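Local coordinates for bacteriophage virulence determinant (Salmonella enterica subsp. enterica serovar Typhimurium str. 14028S, PDB 6GGR), which is a zinc-binding effector of the PipA family that probably acts inside host cells as a protease cutting NF-kappaB transcription factors, at residues B[25-28]-B[29-32]; B[64-67]-B[68-71]; B[159-162]-B[163-167]. One frame throughout, in Å; residues are numbered along the deposited sequence.

Contact 1: residues B[25-28]-B[29-32]; sequences LRLQ and HDGL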
ATOM      1  N   LEU B  25      21.310  -5.509   2.132  1.00 59.74           N
ATOM      2  CA  LEU B  25      20.936  -5.866   0.767  1.00 59.48           C
ATOM      3  C   LEU B  25      21.314  -4.774  -0.228  1.00 65.22           C
ATOM      4  O   LEU B  25      21.764  -5.074  -1.340  1.00 65.36           O
ATOM      5  CB  LEU B  25      19.436  -6.144   0.698  1.00 58.17           C
ATOM      6  CG  LEU B  25      18.976  -7.437   1.371  1.00 61.18           C
ATOM      7  CD1 LEU B  25      17.484  -7.387   1.646  1.00 59.86           C
ATOM      8  CD2 LEU B  25      19.316  -8.635   0.502  1.00 63.93           C
ATOM      9  N   ARG B  26      21.115  -3.507   0.142  1.00 74.26           N
ATOM     10  CA  ARG B  26      21.595  -2.405  -0.686  1.00 58.80           C
ATOM     11  C   ARG B  26      23.109  -2.467  -0.835  1.00 53.51           C
ATOM     12  O   ARG B  26      23.641  -2.345  -1.945  1.00 53.45           O
ATOM     13  CB  ARG B  26      21.163  -1.067  -0.074  1.00 49.41           C
ATOM     14  CG  ARG B  26      22.008   0.129  -0.489  1.00 49.02           C
ATOM     15  CD  ARG B  26      21.487   1.433   0.099  1.00 44.84           C
ATOM     16  NE  ARG B  26      21.805   1.561   1.521  1.00 45.93           N
ATOM     17  CZ  ARG B  26      22.981   1.961   1.996  1.00 47.07           C
ATOM     18  NH1 ARG B  26      23.967   2.274   1.166  1.00 47.40           N
ATOM     19  NH2 ARG B  26      23.175   2.047   3.306  1.00 48.35           N
ATOM     20  N   LEU B  27      23.821  -2.674   0.276  1.00 55.48           N
ATOM     21  CA  LEU B  27      25.279  -2.657   0.239  1.00 61.03           C
ATOM     22  C   LEU B  27      25.828  -3.676  -0.751  1.00 59.80           C
ATOM     23  O   LEU B  27      26.905  -3.464  -1.319  1.00 60.69           O
ATOM     24  CB  LEU B  27      25.848  -2.913   1.637  1.00 69.40           C
ATOM     25  CG  LEU B  27      25.688  -1.793   2.670  1.00 71.76           C
ATOM     26  CD1 LEU B  27      26.169  -2.264   4.037  1.00 71.63           C
ATOM     27  CD2 LEU B  27      26.429  -0.527   2.255  1.00 64.42           C
ATOM     28  N   GLN B  28      25.110  -4.774  -0.984  1.00 68.56           N
ATOM     29  CA  GLN B  28      25.594  -5.772  -1.927  1.00 72.12           C
ATOM     30  C   GLN B  28      25.057  -5.565  -3.336  1.00 69.22           C
ATOM     31  O   GLN B  28      25.699  -6.005  -4.296  1.00 63.58           O
ATOM     32  CB  GLN B  28      25.259  -7.183  -1.438  1.00 68.93           C
ATOM     33  CG  GLN B  28      23.793  -7.501  -1.295  1.00 81.96           C
ATOM     34  CD  GLN B  28      23.575  -8.907  -0.762  1.00 88.85           C
ATOM     35  OE1 GLN B  28      24.000  -9.234   0.347  1.00 79.65           O
ATOM     36  NE2 GLN B  28      22.929  -9.752  -1.557  1.00 86.91           N
ATOM     37  N   HIS B  29      23.915  -4.891  -3.493  1.00 65.77           N
ATOM     38  CA  HIS B  29      23.544  -4.433  -4.826  1.00 60.07           C
ATOM     39  C   HIS B  29      24.521  -3.376  -5.323  1.00 57.60           C
ATOM     40  O   HIS B  29      24.800  -3.306  -6.525  1.00 56.26           O
ATOM     41  CB  HIS B  29      22.116  -3.886  -4.837  1.00 59.17           C
ATOM     42  CG  HIS B  29      21.621  -3.541  -6.208  1.00 57.81           C
ATOM     43  ND1 HIS B  29      21.238  -4.498  -7.122  1.00 54.85           N
ATOM     44  CD2 HIS B  29      21.465  -2.345  -6.826  1.00 53.71           C
ATOM     45  CE1 HIS B  29      20.858  -3.907  -8.242  1.00 56.63           C
ATOM     46  NE2 HIS B  29      20.988  -2.602  -8.089  1.00 53.49           N
ATOM     47  N   ASP B  30      25.060  -2.557  -4.412  1.00 55.45           N
ATOM     48  CA  ASP B  30      26.124  -1.633  -4.784  1.00 54.66           C
ATOM     49  C   ASP B  30      27.320  -2.376  -5.363  1.00 74.25           C
ATOM     50  O   ASP B  30      27.988  -1.867  -6.270  1.00 74.45           O
ATOM     51  CB  ASP B  30      26.567  -0.811  -3.573  1.00 56.70           C
ATOM     52  CG  ASP B  30      25.509   0.167  -3.102  1.00 52.61           C
ATOM     53  OD1 ASP B  30      24.626   0.543  -3.901  1.00 51.67           O
ATOM     54  OD2 ASP B  30      25.573   0.569  -1.922  1.00 55.37           O
ATOM     55  N   GLY B  31      27.606  -3.576  -4.854  1.00 80.88           N
ATOM     56  CA  GLY B  31      28.673  -4.385  -5.414  1.00 74.94           C
ATOM     57  C   GLY B  31      28.491  -4.675  -6.887  1.00 67.45           C
ATOM     58  O   GLY B  31      29.453  -5.054  -7.562  1.00 70.46           O
ATOM     59  N   LEU B  32      27.278  -4.502  -7.403  1.00 66.55           N
ATOM     60  CA  LEU B  32      26.966  -4.765  -8.798  1.00 70.26           C
ATOM     61  C   LEU B  32      26.692  -3.498  -9.599  1.00 72.95           C
ATOM     62  O   LEU B  32      27.114  -3.404 -10.754  1.00 68.14           O
ATOM     63  CB  LEU B  32      25.753  -5.698  -8.874  1.00 68.95           C
ATOM     64  CG  LEU B  32      25.689  -6.928  -7.970  1.00 69.40           C
ATOM     65  CD1 LEU B  32      24.438  -7.742  -8.303  1.00 67.38           C
ATOM     66  CD2 LEU B  32      26.938  -7.785  -8.087  1.00 69.84           C
TER
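Arg26 and Asp30, one helical turn apart, carry this contact. The methylene CG of Arg26 passes 3.9 Å from Asp30 OD2, and the guanidinium reaches the same oxygen with NH1, also at 3.9 Å, which makes a long salt bridge. The guanidinium and carboxylate planes stand 57° apart, so the two groups meet obliquely rather than as a flat, two-bonded pair. The side chain of Arg26 runs straight to CD and then bends at chi3 (75°), and this turn swings the guanidinium back towards the Asp30 carboxylate. Asp30 has its CG beside its own backbone N (chi1 -68°), which lays the carboxylate against the preceding turn, with CG 3.3 Å from Arg26 O. The firmer partners of both charged ends lie outside the turn: Arg26 NH2 forms salt bridges with Glu189 and Asp14, while Asp30 OD1 takes Arg90 NH1 and the hydroxyl of Tyr190. Both residues are buried, and their charges are probably balanced mainly by this wider network.

The backbone of this turn is regular at first. Asp30 N donates to Arg26 O (2.9 Å) and His29 N to Leu25 O (3.0 Å). At Gly31 the pattern gives way to a weak bond back to Gln28 O, near which Leu32 also sets its CG. His29 turns its ring away from the turn, and CB is the part that touches Arg26 O, at 3.6 Å.

Around this short helix, 24-30, helix 186-197 packs through Pro186, Tyr190 and Ile193 on Arg26 and through Tyr190 on His29. Helix 86-100 meets His29 with Leu91 and Leu32 with Tyr94.

Contact 2: residues B[64-67]-B[68-71]; sequences DDTY and DECR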
ATOM      1  N   ASP B  64      -5.702   7.216 -21.158  1.00 83.48           N
ATOM      2  CA  ASP B  64      -4.646   7.793 -21.983  1.00 86.79           C
ATOM      3  C   ASP B  64      -4.268   9.191 -21.514  1.00 89.31           C
ATOM      4  O   ASP B  64      -3.125   9.622 -21.705  1.00 88.63           O
ATOM      5  CB  ASP B  64      -5.088   7.827 -23.447  1.00 89.11           C
ATOM      6  CG  ASP B  64      -5.372   6.446 -24.002  1.00 92.61           C
ATOM      7  OD1 ASP B  64      -4.540   5.538 -23.791  1.00 91.58           O
ATOM      8  OD2 ASP B  64      -6.430   6.266 -24.643  1.00 96.28           O
ATOM      9  N   ASP B  65      -5.207   9.913 -20.900  1.00 94.45           N
ATOM     10  CA  ASP B  65      -4.922  11.271 -20.449  1.00 92.15           C
ATOM     11  C   ASP B  65      -4.037  11.263 -19.209  1.00 87.04           C
ATOM     12  O   ASP B  65      -2.994  11.926 -19.174  1.00 82.19           O
ATOM     13  CB  ASP B  65      -6.232  12.010 -20.175  1.00 96.08           C
ATOM     14  CG  ASP B  65      -6.048  13.509 -20.082  1.00 95.98           C
ATOM     15  OD1 ASP B  65      -4.997  13.951 -19.572  1.00 91.95           O
ATOM     16  OD2 ASP B  65      -6.954  14.247 -20.523  1.00 94.60           O
ATOM     17  N   THR B  66      -4.436  10.516 -18.177  1.00 74.38           N
ATOM     18  CA  THR B  66      -3.635  10.458 -16.960  1.00 65.58           C
ATOM     19  C   THR B  66      -2.251   9.885 -17.232  1.00 62.47           C
ATOM     20  O   THR B  66      -1.300  10.185 -16.501  1.00 59.15           O
ATOM     21  CB  THR B  66      -4.348   9.622 -15.898  1.00 61.25           C
ATOM     22  OG1 THR B  66      -5.739   9.967 -15.872  1.00 64.63           O
ATOM     23  CG2 THR B  66      -3.744   9.881 -14.526  1.00 60.50           C
ATOM     24  N   TYR B  67      -2.119   9.057 -18.271  1.00 65.77           N
ATOM     25  CA  TYR B  67      -0.807   8.553 -18.659  1.00 64.37           C
ATOM     26  C   TYR B  67       0.134   9.702 -19.002  1.00 63.96           C
ATOM     27  O   TYR B  67       1.256   9.778 -18.486  1.00 62.45           O
ATOM     28  CB  TYR B  67      -0.946   7.594 -19.840  1.00 59.70           C
ATOM     29  CG  TYR B  67       0.368   7.110 -20.414  1.00 60.24           C
ATOM     30  CD1 TYR B  67       1.001   5.985 -19.901  1.00 64.27           C
ATOM     31  CD2 TYR B  67       0.968   7.771 -21.477  1.00 61.49           C
ATOM     32  CE1 TYR B  67       2.196   5.535 -20.430  1.00 69.00           C
ATOM     33  CE2 TYR B  67       2.164   7.330 -22.010  1.00 59.03           C
ATOM     34  CZ  TYR B  67       2.774   6.212 -21.483  1.00 67.38           C
ATOM     35  OH  TYR B  67       3.964   5.766 -22.010  1.00 68.70           O
ATOM     36  N   ASP B  68      -0.312  10.615 -19.866  1.00 72.32           N
ATOM     37  CA  ASP B  68       0.535  11.738 -20.256  1.00 75.84           C
ATOM     38  C   ASP B  68       0.872  12.615 -19.056  1.00 69.48           C
ATOM     39  O   ASP B  68       2.006  13.091 -18.924  1.00 66.66           O
ATOM     40  CB  ASP B  68      -0.156  12.556 -21.349  1.00 81.21           C
ATOM     41  CG  ASP B  68      -0.246  11.807 -22.671  1.00 83.66           C
ATOM     42  OD1 ASP B  68       0.734  11.125 -23.039  1.00 84.72           O
ATOM     43  OD2 ASP B  68      -1.296  11.902 -23.343  1.00 75.37           O
ATOM     44  N   GLU B  69      -0.097  12.835 -18.165  1.00 74.52           N
ATOM     45  CA  GLU B  69       0.154  13.647 -16.977  1.00 73.25           C
ATOM     46  C   GLU B  69       1.223  13.012 -16.100  1.00 65.04           C
ATOM     47  O   GLU B  69       2.179  13.676 -15.682  1.00 56.97           O
ATOM     48  CB  GLU B  69      -1.144  13.835 -16.191  1.00 72.48           C
ATOM     49  CG  GLU B  69      -2.171  14.709 -16.901  1.00 82.25           C
ATOM     50  CD  GLU B  69      -3.576  14.547 -16.347  1.00 88.87           C
ATOM     51  OE1 GLU B  69      -3.757  13.771 -15.384  1.00 92.71           O
ATOM     52  OE2 GLU B  69      -4.502  15.196 -16.876  1.00 88.43           O
ATOM     53  N   CYS B  70       1.080  11.716 -15.813  1.00 62.08           N
ATOM     54  CA  CYS B  70       2.030  11.046 -14.934  1.00 55.44           C
ATOM     55  C   CYS B  70       3.386  10.875 -15.609  1.00 47.73           C
ATOM     56  O   CYS B  70       4.426  11.010 -14.956  1.00 51.00           O
ATOM     57  CB  CYS B  70       1.470   9.694 -14.489  1.00 50.64           C
ATOM     58  SG  CYS B  70       0.110   9.817 -13.283  1.00 62.17           S
ATOM     59  N   ARG B  71       3.398  10.588 -16.913  1.00 54.59           N
ATOM     60  CA  ARG B  71       4.666  10.414 -17.616  1.00 51.59           C
ATOM     61  C   ARG B  71       5.457  11.716 -17.659  1.00 54.38           C
ATOM     62  O   ARG B  71       6.684  11.712 -17.505  1.00 46.67           O
ATOM     63  CB  ARG B  71       4.426   9.902 -19.037  1.00 53.42           C
ATOM     64  CG  ARG B  71       5.675   9.305 -19.669  1.00 51.55           C
ATOM     65  CD  ARG B  71       5.618   9.290 -21.188  1.00 57.71           C
ATOM     66  NE  ARG B  71       6.844   8.727 -21.750  1.00 69.80           N
ATOM     67  CZ  ARG B  71       7.937   9.426 -22.044  1.00 76.25           C
ATOM     68  NH1 ARG B  71       7.980  10.738 -21.843  1.00 82.25           N
ATOM     69  NH2 ARG B  71       8.998   8.809 -22.544  1.00 72.30           N
TER
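Tyr67 lies alongside Arg71, both side chains running the same way, with its CE2 4.1 Å from Arg71 CD. Its hydroxyl continues to the guanidinium, coming near the plane at one edge, although ring and guanidinium are turned 47° against each other. With CG opposite its backbone N (chi1 174°), the tyrosine leaves the helix in the direction that the extended Arg71 chain follows one turn later. Asp68 OD1 comes 3.7 Å from Tyr67 CD2.

A turn round the helix, Asp65 OD1 and Glu69 OE2 approach to 3.0 Å, two carboxylate oxygens with their planes 60° apart. Two like charges this close would be expected to raise the pKa of at least one of the acids. Thr66 CG2 sits 4.0 Å from Cys70 SG.

Backbone bonds from Glu69, Cys70 and Arg71 to the residues four earlier make the ladder regular, Arg71 N to Tyr67 O being 2.8 Å. Asp63, just ahead of the helix, accepts from Asp65 N. The whole is the acidic first two turns of an amphipathic helix: carboxylates face outward, while Tyr67, Cys70 and Arg71 pack on strand 107-111.

Contact 3: residues B[159-162]-B[163-167]; sequences DTTR and SFIHQ. Unlike the reference sequence in segment 163-167: Gln167 (reference Glu).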
ATOM      1  N   ASP B 159       5.566  12.749  -0.499  1.00 29.94           N
ATOM      2  CA  ASP B 159       5.399  13.675  -1.609  1.00 28.24           C
ATOM      3  C   ASP B 159       5.696  12.948  -2.916  1.00 32.26           C
ATOM      4  O   ASP B 159       6.194  11.820  -2.931  1.00 37.18           O
ATOM      5  CB  ASP B 159       6.300  14.908  -1.448  1.00 39.31           C
ATOM      6  CG  ASP B 159       7.767  14.613  -1.714  1.00 38.19           C
ATOM      7  OD1 ASP B 159       8.255  13.526  -1.332  1.00 35.46           O
ATOM      8  OD2 ASP B 159       8.434  15.479  -2.316  1.00 46.69           O
ATOM      9  N   THR B 160       5.374  13.615  -4.024  1.00 27.57           N
ATOM     10  CA  THR B 160       5.484  12.982  -5.336  1.00 33.47           C
ATOM     11  C   THR B 160       6.900  12.472  -5.579  1.00 28.27           C
ATOM     12  O   THR B 160       7.096  11.338  -6.031  1.00 27.83           O
ATOM     13  CB  THR B 160       5.073  13.975  -6.425  1.00 37.52           C
ATOM     14  OG1 THR B 160       3.744  14.436  -6.169  1.00 42.69           O
ATOM     15  CG2 THR B 160       5.120  13.329  -7.805  1.00 40.44           C
ATOM     16  N   THR B 161       7.902  13.297  -5.279  1.00 24.13           N
ATOM     17  CA  THR B 161       9.282  12.909  -5.554  1.00 26.72           C
ATOM     18  C   THR B 161       9.635  11.611  -4.839  1.00 26.28           C
ATOM     19  O   THR B 161      10.077  10.644  -5.471  1.00 26.22           O
ATOM     20  CB  THR B 161      10.232  14.032  -5.148  1.00 37.97           C
ATOM     21  OG1 THR B 161       9.842  15.243  -5.804  1.00 35.82           O
ATOM     22  CG2 THR B 161      11.671  13.688  -5.539  1.00 39.80           C
ATOM     23  N   ARG B 162       9.425  11.562  -3.519  1.00 27.30           N
ATOM     24  CA  ARG B 162       9.751  10.354  -2.765  1.00 30.34           C
ATOM     25  C   ARG B 162       8.973   9.152  -3.287  1.00 28.66           C
ATOM     26  O   ARG B 162       9.539   8.071  -3.475  1.00 26.47           O
ATOM     27  CB  ARG B 162       9.473  10.558  -1.275  1.00 22.61           C
ATOM     28  CG  ARG B 162       9.874   9.355  -0.421  1.00 27.50           C
ATOM     29  CD  ARG B 162       9.802   9.641   1.080  1.00 27.26           C
ATOM     30  NE  ARG B 162      10.881  10.513   1.550  1.00 29.94           N
ATOM     31  CZ  ARG B 162      12.105  10.099   1.879  1.00 28.82           C
ATOM     32  NH1 ARG B 162      12.433   8.819   1.789  1.00 26.57           N
ATOM     33  NH2 ARG B 162      13.013  10.967   2.301  1.00 28.12           N
ATOM     34  N   SER B 163       7.671   9.318  -3.525  1.00 33.53           N
ATOM     35  CA  SER B 163       6.859   8.189  -3.972  1.00 32.07           C
ATOM     36  C   SER B 163       7.319   7.692  -5.336  1.00 25.00           C
ATOM     37  O   SER B 163       7.437   6.482  -5.563  1.00 32.54           O
ATOM     38  CB  SER B 163       5.386   8.586  -4.015  1.00 29.89           C
ATOM     39  OG  SER B 163       4.955   9.098  -2.768  1.00 33.14           O
ATOM     40  N   PHE B 164       7.578   8.617  -6.263  1.00 24.43           N
ATOM     41  CA  PHE B 164       8.036   8.231  -7.595  1.00 28.39           C
ATOM     42  C   PHE B 164       9.381   7.520  -7.526  1.00 33.51           C
ATOM     43  O   PHE B 164       9.573   6.465  -8.142  1.00 29.79           O
ATOM     44  CB  PHE B 164       8.122   9.468  -8.490  1.00 32.32           C
ATOM     45  CG  PHE B 164       6.830   9.811  -9.181  1.00 34.14           C
ATOM     46  CD1 PHE B 164       5.650   9.931  -8.466  1.00 37.00           C
ATOM     47  CD2 PHE B 164       6.802  10.031 -10.548  1.00 34.63           C
ATOM     48  CE1 PHE B 164       4.468  10.247  -9.104  1.00 42.84           C
ATOM     49  CE2 PHE B 164       5.627  10.353 -11.190  1.00 36.65           C
ATOM     50  CZ  PHE B 164       4.456  10.463 -10.468  1.00 48.47           C
ATOM     51  N   ILE B 165      10.329   8.086  -6.778  1.00 32.15           N
ATOM     52  CA  ILE B 165      11.662   7.488  -6.689  1.00 28.40           C
ATOM     53  C   ILE B 165      11.592   6.132  -6.001  1.00 31.27           C
ATOM     54  O   ILE B 165      12.271   5.179  -6.402  1.00 29.17           O
ATOM     55  CB  ILE B 165      12.622   8.445  -5.960  1.00 28.51           C
ATOM     56  CG1 ILE B 165      12.829   9.729  -6.777  1.00 32.25           C
ATOM     57  CG2 ILE B 165      13.962   7.763  -5.667  1.00 30.13           C
ATOM     58  CD1 ILE B 165      13.406   9.511  -8.167  1.00 36.03           C
ATOM     59  N   HIS B 166      10.776   6.022  -4.955  1.00 31.07           N
ATOM     60  CA  HIS B 166      10.632   4.747  -4.259  1.00 29.55           C
ATOM     61  C   HIS B 166      10.175   3.651  -5.214  1.00 28.76           C
ATOM     62  O   HIS B 166      10.744   2.554  -5.236  1.00 32.83           O
ATOM     63  CB  HIS B 166       9.648   4.897  -3.098  1.00 30.37           C
ATOM     64  CG  HIS B 166       9.527   3.669  -2.250  1.00 35.01           C
ATOM     65  ND1 HIS B 166      10.101   3.567  -1.001  1.00 35.45           N
ATOM     66  CD2 HIS B 166       8.909   2.486  -2.477  1.00 30.83           C
ATOM     67  CE1 HIS B 166       9.832   2.378  -0.491  1.00 37.77           C
ATOM     68  NE2 HIS B 166       9.110   1.702  -1.367  1.00 41.23           N
ATOM     69  N   GLN B 167       9.142   3.927  -6.013  1.00 38.20           N
ATOM     70  CA  GLN B 167       8.643   2.914  -6.937  1.00 37.24           C
ATOM     71  C   GLN B 167       9.653   2.632  -8.040  1.00 40.64           C
ATOM     72  O   GLN B 167       9.825   1.480  -8.453  1.00 40.21           O
ATOM     73  CB  GLN B 167       7.309   3.355  -7.542  1.00 36.96           C
ATOM     74  CG  GLN B 167       6.200   3.571  -6.531  1.00 35.00           C
ATOM     75  CD  GLN B 167       5.956   2.364  -5.649  1.00 37.98           C
ATOM     76  OE1 GLN B 167       6.225   1.227  -6.037  1.00 44.85           O
ATOM     77  NE2 GLN B 167       5.452   2.606  -4.451  1.00 41.35           N
TER
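The Phe164 ring carries the methyl of Thr160 over one face, a CH-pi contact with CG2 3.8 Å from the centroid and 30° off the normal. The nearest ring atom, CE1, is 3.4 Å from that methyl. Both side chains point the same way, and Val73, Leu74 and Ile77 of helix 64-84 and Leu135 of strand 132-135 also pack on the Phe164 side chain. The second flat group, the imidazole of His166, leads away from the turn and meets the ring of His170 with planes about 65° apart.

These two histidines belong to the HExxH signature of zinc metallopeptidases, with Gln167 here in place of the reference glutamate. His166, His170 and Asp177 bind zinc in this protein; in this chain the metal is absent and His166 NE2 makes a weak hydrogen bond to Asp177.

The helix starts at Asp159, the N-cap, whose OD1 takes Arg162 N (3.2 Å) from above the carboxylate plane, while OD2 is held by His200. Asp159 O accepts from Ser163 N at 3.0 Å. Ser163 OG lies 3.0 Å from the same Asp159 O, and is also bonded to Asp139 and to a basic side chain on the chain of another protein. Arg162 is buried, its guanidinium bonded to Asn192 and Ser202 and forming a cation-pi contact with Tyr149.

Overall arrangement
The three contacts come in series along the chain, each on a different helix: 24-30, then 64-84, then 160-173. Contact 3 is central, about 6 Å from the centre of the chain, whereas contacts 1 and 2 lie on opposite sides of the chain's centre with centres about 33 Å apart. Contacts 2 and 3 touch, Cys70 O meeting Phe164 CE2 at 4.0 Å, so helix 64-84 packs directly on the zinc-site helix. Contact 1 does not touch contact 3, nearest atoms being about 11 Å apart, but the side chain of Leu25 lies about 9 Å from that of Asp177, and helix 186-197 packs against both contacts. The metal-binding helix thus packs between helices 64-84 and 186-197.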